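Enoyl-CoA hydratase (Thermus thermophilus, PDB 1WZ8) probably catalyses the reversible addition of water to the double bond of enoyl-CoA thioesters, as a hexameric member of the crotonase family. Local coordinates at residues 54-62 against 196-207; 128-137 against 185-195. All coordinates share one frame; numbering follows the deposited sequence.

Interaction 1. Residues 54-62 against 196-207; sequences GVRAVLLRG and YEKALEVAERLA
Arg61 and Tyr196 meet because both side chains leave their backbones with CG opposite the backbone N (chi1 -173° and 177°). The Arg61 chain then runs fully extended to its guanidinium, which lies flat on one face of the Tyr196 ring. The two planes are only 8° apart. Arg61 NH1 sits over the ring and comes 3.3 Å from Tyr196 CG. This is a stacked cation-pi pair, with Arg61 CZ 3.8 Å from the ring centroid. Partners elsewhere in the chain hold both groups: Glu112 forms a salt bridge with Arg61 NE, and Glu23 is hydrogen-bonded to Tyr196 OH.

At the other end, Arg56 bends at its third torsion, which turns its NE to Ala207. Arg56 NE donates to Ala207 O at 2.6 Å, a short bond lying in the carbonyl plane and close to the guanidinium plane. Its NH2 bonds to Gly209 O, just beyond the segment. Its NH1 bonds to Pro264 O of a neighbouring subunit.

Between these polar ends the packing is apolar. Leu59 splits its branches: CD1 touches Ala199 CB at 3.9 Å, while CD2 reaches Leu200 CD1 at 3.8 Å and the Tyr196 ring obliquely. Ala57 CB lies 4.1 Å from Leu206 CB. Ala199, Ala203 and Ala207 are small, consistent with the close approach: the axes of strand 57-62 and helix 196-207 come within 8.0 Å and run nearly antiparallel. Helix 195-207 packs over parallel strands of the central sheet, including 57-62 and 107-111, as in the crotonase fold.

Interaction 2. Residues 128-137 against 185-195; sequences IAVVGKGTRL and LVALAVEDEKV
Val131 and Val186 reach toward each other tip to tip, with Val131 CG2 3.8 Å from Val186 CG2. Ala189, the bridge partner of Val131 on the same face, meets the same methyl with its CB. On the opposite face of the sheet Val130 CG1 approaches Val190 CG2 obliquely at 4.1 Å. Beside Val186, Leu137 CD1 passes Leu185 CD2 with the two side chains running in opposite directions.

The backbones pair in parallel. Val131 N donates to Leu188 O at 2.9 Å in a nearly straight bond, and Val131 O accepts from Val190 N. Lys133 N continues the ladder to Val190 O. Where the strands separate at the other end, a water bridges Ala129 N and Ala187 N.

The ladder runs into a type I turn from Gly132 to Thr135. Asp192 turns its carboxylate to it, and OD2 accepts from Gly134 N at 2.9 Å through its syn lone pair. Val195 CG2 packs on Gly132 CA at 3.5 Å, where the glycine has no side chain in the way. Lys133 bends at chi4 (-54°), which brings NZ to Ala189 O for a weak hydrogen bond at 3.4 Å.

Strand 188-190 thereby forms the outermost parallel strand, within this chain, of the central crotonase sheet.

Both interactions build on the same six-stranded sheet and are largely buried. Interaction 1 covers a face of it with a helix, while interaction 2 adds a strand at its edge. Interaction 1 therefore relies on apolar side chains between two arginine contacts, and interaction 2 on backbone bonds, with a more exposed polar fringe at its turn. Strand 188-190 is followed, after a short connection, by helix 195-207, and interaction 2 is nested in the loop that interaction 1 closes. They touch where Lys198 CE meets Leu188 CD1 at 3.5 Å and where Val202 packs on Ile128. Leu171 of a neighbouring subunit packs on residues of both, including Leu206 and Ile128.

Interaction 1. Residues 54-62 against 196-207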
loop_
_atom_site.group_PDB
_atom_site.type_symbol
_atom_site.label_atom_id
_atom_site.label_comp_id
_atom_site.label_asym_id
_atom_site.label_seq_id
_atom_site.Cartn_x
_atom_site.Cartn_y
_atom_site.Cartn_z
ATOM N N GLY A 54 10.994 -33.411 -6.317
ATOM C CA GLY A 54 11.736 -33.402 -7.561
ATOM C C GLY A 54 11.316 -32.369 -8.587
ATOM O O GLY A 54 11.961 -32.236 -9.623
ATOM N N VAL A 55 10.237 -31.639 -8.323
ATOM C CA VAL A 55 9.798 -30.622 -9.275
ATOM C C VAL A 55 10.699 -29.395 -9.155
ATOM O O VAL A 55 10.807 -28.800 -8.081
ATOM C CB VAL A 55 8.335 -30.188 -9.017
ATOM C CG1 VAL A 55 7.949 -29.062 -9.976
ATOM C CG2 VAL A 55 7.399 -31.369 -9.204
ATOM N N ARG A 56 11.354 -29.026 -10.253
ATOM C CA ARG A 56 12.224 -27.855 -10.258
ATOM C C ARG A 56 11.611 -26.770 -11.142
ATOM O O ARG A 56 11.953 -25.595 -11.032
ATOM C CB ARG A 56 13.635 -28.232 -10.736
ATOM C CG ARG A 56 14.347 -29.216 -9.792
ATOM C CD ARG A 56 15.724 -29.644 -10.304
ATOM N NE ARG A 56 16.751 -28.614 -10.141
ATOM C CZ ARG A 56 17.420 -28.378 -9.015
ATOM N NH1 ARG A 56 17.186 -29.095 -7.921
ATOM N NH2 ARG A 56 18.339 -27.422 -8.985
ATOM N N ALA A 57 10.693 -27.180 -12.013
ATOM C CA ALA A 57 9.994 -26.253 -12.898
ATOM C C ALA A 57 8.750 -26.934 -13.450
ATOM O O ALA A 57 8.749 -28.144 -13.683
ATOM C CB ALA A 57 10.902 -25.815 -14.047
ATOM N N VAL A 58 7.689 -26.157 -13.640
ATOM C CA VAL A 58 6.443 -26.680 -14.183
ATOM C C VAL A 58 6.215 -26.104 -15.577
ATOM O O VAL A 58 6.415 -24.909 -15.812
ATOM C CB VAL A 58 5.246 -26.321 -13.277
ATOM C CG1 VAL A 58 3.930 -26.667 -13.969
ATOM C CG2 VAL A 58 5.359 -27.081 -11.959
ATOM N N LEU A 59 5.815 -26.966 -16.503
ATOM C CA LEU A 59 5.554 -26.554 -17.875
ATOM C C LEU A 59 4.088 -26.823 -18.179
ATOM O O LEU A 59 3.621 -27.951 -18.048
ATOM C CB LEU A 59 6.443 -27.341 -18.845
ATOM C CG LEU A 59 6.217 -27.103 -20.343
ATOM C CD1 LEU A 59 6.383 -25.621 -20.665
ATOM C CD2 LEU A 59 7.206 -27.946 -21.151
ATOM N N LEU A 60 3.366 -25.783 -18.579
ATOM C CA LEU A 60 1.949 -25.917 -18.892
ATOM C C LEU A 60 1.724 -25.920 -20.393
ATOM O O LEU A 60 2.295 -25.102 -21.115
ATOM C CB LEU A 60 1.160 -24.765 -18.268
ATOM C CG LEU A 60 1.188 -24.672 -16.743
ATOM C CD1 LEU A 60 0.484 -23.390 -16.296
ATOM C CD2 LEU A 60 0.516 -25.904 -16.139
ATOM N N ARG A 61 0.889 -26.842 -20.860
ATOM C CA ARG A 61 0.590 -26.933 -22.281
ATOM C C ARG A 61 -0.807 -27.502 -22.459
ATOM O O ARG A 61 -1.243 -28.355 -21.684
ATOM C CB ARG A 61 1.597 -27.842 -22.992
ATOM C CG ARG A 61 1.442 -27.860 -24.507
ATOM C CD ARG A 61 2.314 -28.926 -25.173
ATOM N NE ARG A 61 2.401 -28.716 -26.620
ATOM C CZ ARG A 61 3.101 -29.485 -27.451
ATOM N NH1 ARG A 61 3.779 -30.526 -26.985
ATOM N NH2 ARG A 61 3.130 -29.209 -28.746
ATOM N N GLY A 62 -1.513 -27.013 -23.473
ATOM C CA GLY A 62 -2.848 -27.511 -23.744
ATOM C C GLY A 62 -2.713 -28.632 -24.752
ATOM O O GLY A 62 -1.789 -28.622 -25.564
ATOM N N TYR A 196 6.255 -24.780 -28.253
ATOM C CA TYR A 196 6.525 -25.825 -27.274
ATOM C C TYR A 196 8.027 -26.067 -27.104
ATOM O O TYR A 196 8.525 -26.174 -25.984
ATOM C CB TYR A 196 5.843 -27.137 -27.663
ATOM C CG TYR A 196 6.168 -28.255 -26.698
ATOM C CD1 TYR A 196 5.707 -28.221 -25.384
ATOM C CD2 TYR A 196 6.981 -29.321 -27.083
ATOM C CE1 TYR A 196 6.049 -29.223 -24.474
ATOM C CE2 TYR A 196 7.329 -30.326 -26.179
ATOM C CZ TYR A 196 6.859 -30.270 -24.878
ATOM O OH TYR A 196 7.204 -31.257 -23.980
ATOM N N GLU A 197 8.747 -26.155 -28.218
ATOM C CA GLU A 197 10.189 -26.381 -28.171
ATOM C C GLU A 197 10.927 -25.345 -27.324
ATOM O O GLU A 197 11.768 -25.701 -26.494
ATOM C CB GLU A 197 10.764 -26.389 -29.592
ATOM C CG GLU A 197 12.279 -26.370 -29.658
ATOM C CD GLU A 197 12.796 -26.456 -31.083
ATOM O OE1 GLU A 197 12.574 -27.503 -31.726
ATOM O OE2 GLU A 197 13.415 -25.479 -31.560
ATOM N N LYS A 198 10.623 -24.067 -27.541
ATOM C CA LYS A 198 11.274 -22.991 -26.794
ATOM C C LYS A 198 10.815 -22.991 -25.339
ATOM O O LYS A 198 11.610 -22.763 -24.432
ATOM C CB LYS A 198 10.958 -21.633 -27.430
ATOM C CG LYS A 198 11.611 -20.437 -26.739
ATOM C CD LYS A 198 13.137 -20.484 -26.845
ATOM C CE LYS A 198 13.785 -19.258 -26.213
ATOM N NZ LYS A 198 15.273 -19.268 -26.350
ATOM N N ALA A 199 9.529 -23.239 -25.117
ATOM C CA ALA A 199 9.013 -23.263 -23.754
ATOM C C ALA A 199 9.707 -24.361 -22.952
ATOM O O ALA A 199 10.073 -24.165 -21.792
ATOM C CB ALA A 199 7.505 -23.487 -23.765
ATOM N N LEU A 200 9.892 -25.521 -23.572
ATOM C CA LEU A 200 10.555 -26.635 -22.901
ATOM C C LEU A 200 12.008 -26.267 -22.596
ATOM O O LEU A 200 12.530 -26.580 -21.525
ATOM C CB LEU A 200 10.497 -27.892 -23.782
ATOM C CG LEU A 200 11.176 -29.136 -23.202
ATOM C CD1 LEU A 200 10.571 -29.463 -21.842
ATOM C CD2 LEU A 200 11.023 -30.302 -24.168
ATOM N N GLU A 201 12.658 -25.593 -23.540
ATOM C CA GLU A 201 14.044 -25.169 -23.362
ATOM C C GLU A 201 14.149 -24.236 -22.150
ATOM O O GLU A 201 15.083 -24.331 -21.336
ATOM C CB GLU A 201 14.525 -24.441 -24.618
ATOM C CG GLU A 201 15.961 -23.939 -24.540
ATOM C CD GLU A 201 16.306 -23.001 -25.682
ATOM O OE1 GLU A 201 16.148 -23.400 -26.858
ATOM O OE2 GLU A 201 16.736 -21.862 -25.403
ATOM N N VAL A 202 13.189 -23.324 -22.041
ATOM C CA VAL A 202 13.155 -22.382 -20.930
ATOM C C VAL A 202 12.957 -23.147 -19.625
ATOM O O VAL A 202 13.665 -22.921 -18.641
ATOM C CB VAL A 202 12.004 -21.359 -21.110
ATOM C CG1 VAL A 202 11.888 -20.477 -19.873
ATOM C CG2 VAL A 202 12.267 -20.495 -22.341
ATOM N N ALA A 203 11.994 -24.062 -19.624
ATOM C CA ALA A 203 11.709 -24.850 -18.429
ATOM C C ALA A 203 12.929 -25.657 -18.009
ATOM O O ALA A 203 13.260 -25.723 -16.825
ATOM C CB ALA A 203 10.530 -25.781 -18.682
ATOM N N GLU A 204 13.602 -26.274 -18.976
ATOM C CA GLU A 204 14.777 -27.069 -18.655
ATOM C C GLU A 204 15.850 -26.192 -18.018
ATOM O O GLU A 204 16.453 -26.584 -17.017
ATOM C CB GLU A 204 15.329 -27.752 -19.910
ATOM C CG GLU A 204 16.491 -28.694 -19.623
ATOM C CD GLU A 204 16.858 -29.554 -20.816
ATOM O OE1 GLU A 204 17.752 -30.413 -20.675
ATOM O OE2 GLU A 204 16.252 -29.376 -21.892
ATOM N N ARG A 205 16.077 -25.010 -18.593
ATOM C CA ARG A 205 17.073 -24.077 -18.067
ATOM C C ARG A 205 16.755 -23.707 -16.625
ATOM O O ARG A 205 17.655 -23.599 -15.791
ATOM C CB ARG A 205 17.133 -22.792 -18.905
ATOM C CG ARG A 205 17.909 -22.912 -20.212
ATOM C CD ARG A 205 17.968 -21.565 -20.937
ATOM N NE ARG A 205 18.719 -20.554 -20.193
ATOM C CZ ARG A 205 18.728 -19.259 -20.494
ATOM N NH1 ARG A 205 18.026 -18.810 -21.525
ATOM N NH2 ARG A 205 19.437 -18.409 -19.764
ATOM N N LEU A 206 15.476 -23.496 -16.338
ATOM C CA LEU A 206 15.052 -23.155 -14.987
ATOM C C LEU A 206 15.307 -24.330 -14.048
ATOM O O LEU A 206 15.717 -24.139 -12.906
ATOM C CB LEU A 206 13.569 -22.792 -14.975
ATOM C CG LEU A 206 13.231 -21.456 -15.645
ATOM C CD1 LEU A 206 11.740 -21.377 -15.915
ATOM C CD2 LEU A 206 13.683 -20.309 -14.753
ATOM N N ALA A 207 15.069 -25.547 -14.534
ATOM C CA ALA A 207 15.288 -26.740 -13.721
ATOM C C ALA A 207 16.778 -26.918 -13.438
ATOM O O ALA A 207 17.161 -27.601 -12.495
ATOM C CB ALA A 207 14.736 -27.977 -14.434
#

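Interaction 2. Residues 128-137 against 185-195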
loop_
_atom_site.group_PDB
_atom_site.type_symbol
_atom_site.label_atom_id
_atom_site.label_comp_id
_atom_site.label_asym_id
_atom_site.label_seq_id
_atom_site.Cartn_x
_atom_site.Cartn_y
_atom_site.Cartn_z
ATOM N N ILE A 128 6.846 -17.374 -16.799
ATOM C CA ILE A 128 7.337 -17.089 -18.136
ATOM C C ILE A 128 6.390 -17.713 -19.147
ATOM O O ILE A 128 6.065 -18.896 -19.056
ATOM C CB ILE A 128 8.754 -17.665 -18.348
ATOM C CG1 ILE A 128 9.740 -16.983 -17.395
ATOM C CG2 ILE A 128 9.187 -17.458 -19.798
ATOM C CD1 ILE A 128 11.162 -17.493 -17.497
ATOM N N ALA A 129 5.926 -16.907 -20.092
ATOM C CA ALA A 129 5.038 -17.407 -21.125
ATOM C C ALA A 129 5.746 -17.261 -22.452
ATOM O O ALA A 129 6.335 -16.220 -22.738
ATOM C CB ALA A 129 3.731 -16.616 -21.141
ATOM N N VAL A 130 5.709 -18.321 -23.248
ATOM C CA VAL A 130 6.308 -18.299 -24.569
ATOM C C VAL A 130 5.125 -18.388 -25.515
ATOM O O VAL A 130 4.341 -19.337 -25.440
ATOM C CB VAL A 130 7.231 -19.516 -24.805
ATOM C CG1 VAL A 130 7.821 -19.456 -26.211
ATOM C CG2 VAL A 130 8.343 -19.536 -23.766
ATOM N N VAL A 131 4.976 -17.396 -26.386
ATOM C CA VAL A 131 3.869 -17.406 -27.331
ATOM C C VAL A 131 4.378 -17.463 -28.757
ATOM O O VAL A 131 5.574 -17.278 -29.015
ATOM C CB VAL A 131 2.979 -16.141 -27.198
ATOM C CG1 VAL A 131 2.496 -15.992 -25.769
ATOM C CG2 VAL A 131 3.750 -14.895 -27.640
ATOM N N GLY A 132 3.463 -17.736 -29.678
ATOM C CA GLY A 132 3.828 -17.769 -31.080
ATOM C C GLY A 132 3.588 -16.372 -31.617
ATOM O O GLY A 132 2.770 -15.632 -31.075
ATOM N N LYS A 133 4.308 -15.987 -32.662
ATOM C CA LYS A 133 4.120 -14.664 -33.238
ATOM C C LYS A 133 2.657 -14.461 -33.639
ATOM O O LYS A 133 2.127 -13.350 -33.549
ATOM C CB LYS A 133 5.017 -14.489 -34.460
ATOM C CG LYS A 133 6.496 -14.515 -34.124
ATOM C CD LYS A 133 7.355 -14.194 -35.331
ATOM C CE LYS A 133 8.820 -14.181 -34.944
ATOM N NZ LYS A 133 9.048 -13.267 -33.795
ATOM N N GLY A 134 2.011 -15.546 -34.063
ATOM C CA GLY A 134 0.623 -15.470 -34.486
ATOM C C GLY A 134 -0.420 -15.889 -33.466
ATOM O O GLY A 134 -1.612 -15.947 -33.777
ATOM N N THR A 135 0.011 -16.185 -32.245
ATOM C CA THR A 135 -0.928 -16.586 -31.199
ATOM C C THR A 135 -1.921 -15.452 -30.953
ATOM O O THR A 135 -1.564 -14.278 -31.053
ATOM C CB THR A 135 -0.186 -16.894 -29.874
ATOM O OG1 THR A 135 0.738 -17.963 -30.089
ATOM C CG2 THR A 135 -1.169 -17.304 -28.774
ATOM N N ARG A 136 -3.165 -15.804 -30.636
ATOM C CA ARG A 136 -4.194 -14.804 -30.363
ATOM C C ARG A 136 -4.406 -14.714 -28.853
ATOM O O ARG A 136 -4.769 -15.702 -28.222
ATOM C CB ARG A 136 -5.512 -15.191 -31.050
ATOM C CG ARG A 136 -6.639 -14.176 -30.865
ATOM C CD ARG A 136 -7.803 -14.461 -31.806
ATOM N NE ARG A 136 -8.665 -15.542 -31.336
ATOM C CZ ARG A 136 -9.764 -15.356 -30.608
ATOM N NH1 ARG A 136 -10.138 -14.129 -30.270
ATOM N NH2 ARG A 136 -10.491 -16.395 -30.220
ATOM N N LEU A 137 -4.169 -13.534 -28.280
ATOM C CA LEU A 137 -4.344 -13.328 -26.843
ATOM C C LEU A 137 -5.455 -12.309 -26.632
ATOM O O LEU A 137 -5.380 -11.179 -27.122
ATOM C CB LEU A 137 -3.038 -12.829 -26.212
ATOM C CG LEU A 137 -1.808 -13.696 -26.497
ATOM C CD1 LEU A 137 -0.579 -13.065 -25.852
ATOM C CD2 LEU A 137 -2.022 -15.107 -25.963
ATOM N N LEU A 185 3.769 -7.915 -22.350
ATOM C CA LEU A 185 2.779 -8.788 -21.721
ATOM C C LEU A 185 3.364 -10.180 -21.489
ATOM O O LEU A 185 3.053 -10.836 -20.494
ATOM C CB LEU A 185 1.534 -8.912 -22.597
ATOM C CG LEU A 185 0.359 -9.659 -21.954
ATOM C CD1 LEU A 185 -0.300 -8.763 -20.911
ATOM C CD2 LEU A 185 -0.655 -10.051 -23.023
ATOM N N VAL A 186 4.200 -10.628 -22.425
ATOM C CA VAL A 186 4.842 -11.934 -22.331
ATOM C C VAL A 186 6.331 -11.790 -22.623
ATOM O O VAL A 186 6.752 -10.812 -23.245
ATOM C CB VAL A 186 4.230 -12.942 -23.325
ATOM C CG1 VAL A 186 2.757 -13.149 -23.001
ATOM C CG2 VAL A 186 4.402 -12.440 -24.758
ATOM N N ALA A 187 7.116 -12.776 -22.201
ATOM C CA ALA A 187 8.568 -12.729 -22.374
ATOM C C ALA A 187 9.102 -12.974 -23.778
ATOM O O ALA A 187 9.992 -12.252 -24.246
ATOM C CB ALA A 187 9.232 -13.710 -21.407
ATOM N N LEU A 188 8.579 -13.996 -24.443
ATOM C CA LEU A 188 9.063 -14.337 -25.771
ATOM C C LEU A 188 7.965 -14.659 -26.756
ATOM O O LEU A 188 6.924 -15.196 -26.389
ATOM C CB LEU A 188 9.990 -15.547 -25.696
ATOM C CG LEU A 188 11.262 -15.485 -24.851
ATOM C CD1 LEU A 188 11.776 -16.903 -24.652
ATOM C CD2 LEU A 188 12.316 -14.603 -25.529
ATOM N N ALA A 189 8.220 -14.326 -28.019
ATOM C CA ALA A 189 7.294 -14.616 -29.107
ATOM C C ALA A 189 8.172 -15.249 -30.173
ATOM O O ALA A 189 9.064 -14.591 -30.702
ATOM C CB ALA A 189 6.660 -13.338 -29.639
ATOM N N VAL A 190 7.935 -16.525 -30.467
ATOM C CA VAL A 190 8.723 -17.252 -31.466
ATOM C C VAL A 190 7.838 -17.743 -32.608
ATOM O O VAL A 190 6.625 -17.539 -32.591
ATOM C CB VAL A 190 9.411 -18.477 -30.834
ATOM C CG1 VAL A 190 10.347 -18.032 -29.712
ATOM C CG2 VAL A 190 8.355 -19.439 -30.292
ATOM N N GLU A 191 8.441 -18.391 -33.605
ATOM C CA GLU A 191 7.653 -18.907 -34.717
ATOM C C GLU A 191 6.643 -19.866 -34.106
ATOM O O GLU A 191 6.987 -20.669 -33.240
ATOM C CB GLU A 191 8.541 -19.639 -35.729
ATOM C CG GLU A 191 9.591 -18.762 -36.410
ATOM C CD GLU A 191 8.989 -17.596 -37.181
ATOM O OE1 GLU A 191 7.888 -17.756 -37.750
ATOM O OE2 GLU A 191 9.628 -16.518 -37.232
ATOM N N ASP A 192 5.394 -19.770 -34.545
ATOM C CA ASP A 192 4.326 -20.610 -34.006
ATOM C C ASP A 192 4.707 -22.069 -33.785
ATOM O O ASP A 192 4.356 -22.664 -32.764
ATOM C CB ASP A 192 3.102 -20.536 -34.915
ATOM C CG ASP A 192 2.520 -19.136 -34.998
ATOM O OD1 ASP A 192 1.541 -18.958 -35.747
ATOM O OD2 ASP A 192 3.033 -18.222 -34.320
ATOM N N GLU A 193 5.426 -22.644 -34.741
ATOM C CA GLU A 193 5.843 -24.033 -34.641
ATOM C C GLU A 193 6.876 -24.325 -33.558
ATOM O O GLU A 193 7.024 -25.472 -33.139
ATOM C CB GLU A 193 6.415 -24.499 -35.976
ATOM C CG GLU A 193 5.488 -25.379 -36.750
ATOM C CD GLU A 193 4.932 -26.497 -35.896
ATOM O OE1 GLU A 193 5.727 -27.200 -35.238
ATOM O OE2 GLU A 193 3.696 -26.677 -35.884
ATOM N N LYS A 194 7.587 -23.290 -33.122
ATOM C CA LYS A 194 8.641 -23.422 -32.125
ATOM C C LYS A 194 8.211 -23.153 -30.689
ATOM O O LYS A 194 9.034 -23.240 -29.774
ATOM C CB LYS A 194 9.787 -22.468 -32.465
ATOM C CG LYS A 194 10.418 -22.673 -33.832
ATOM C CD LYS A 194 11.317 -23.890 -33.836
ATOM C CE LYS A 194 12.043 -24.035 -35.162
ATOM N NZ LYS A 194 13.059 -25.125 -35.116
ATOM N N VAL A 195 6.938 -22.834 -30.481
ATOM C CA VAL A 195 6.452 -22.515 -29.137
ATOM C C VAL A 195 6.771 -23.567 -28.080
ATOM O O VAL A 195 7.476 -23.281 -27.106
ATOM C CB VAL A 195 4.926 -22.241 -29.147
ATOM C CG1 VAL A 195 4.426 -21.972 -27.723
ATOM C CG2 VAL A 195 4.626 -21.042 -30.048
HETATM O O HOH W 1 6.360 -14.054 -19.877
HETATM O O HOH W 2 11.007 -14.764 -32.331
#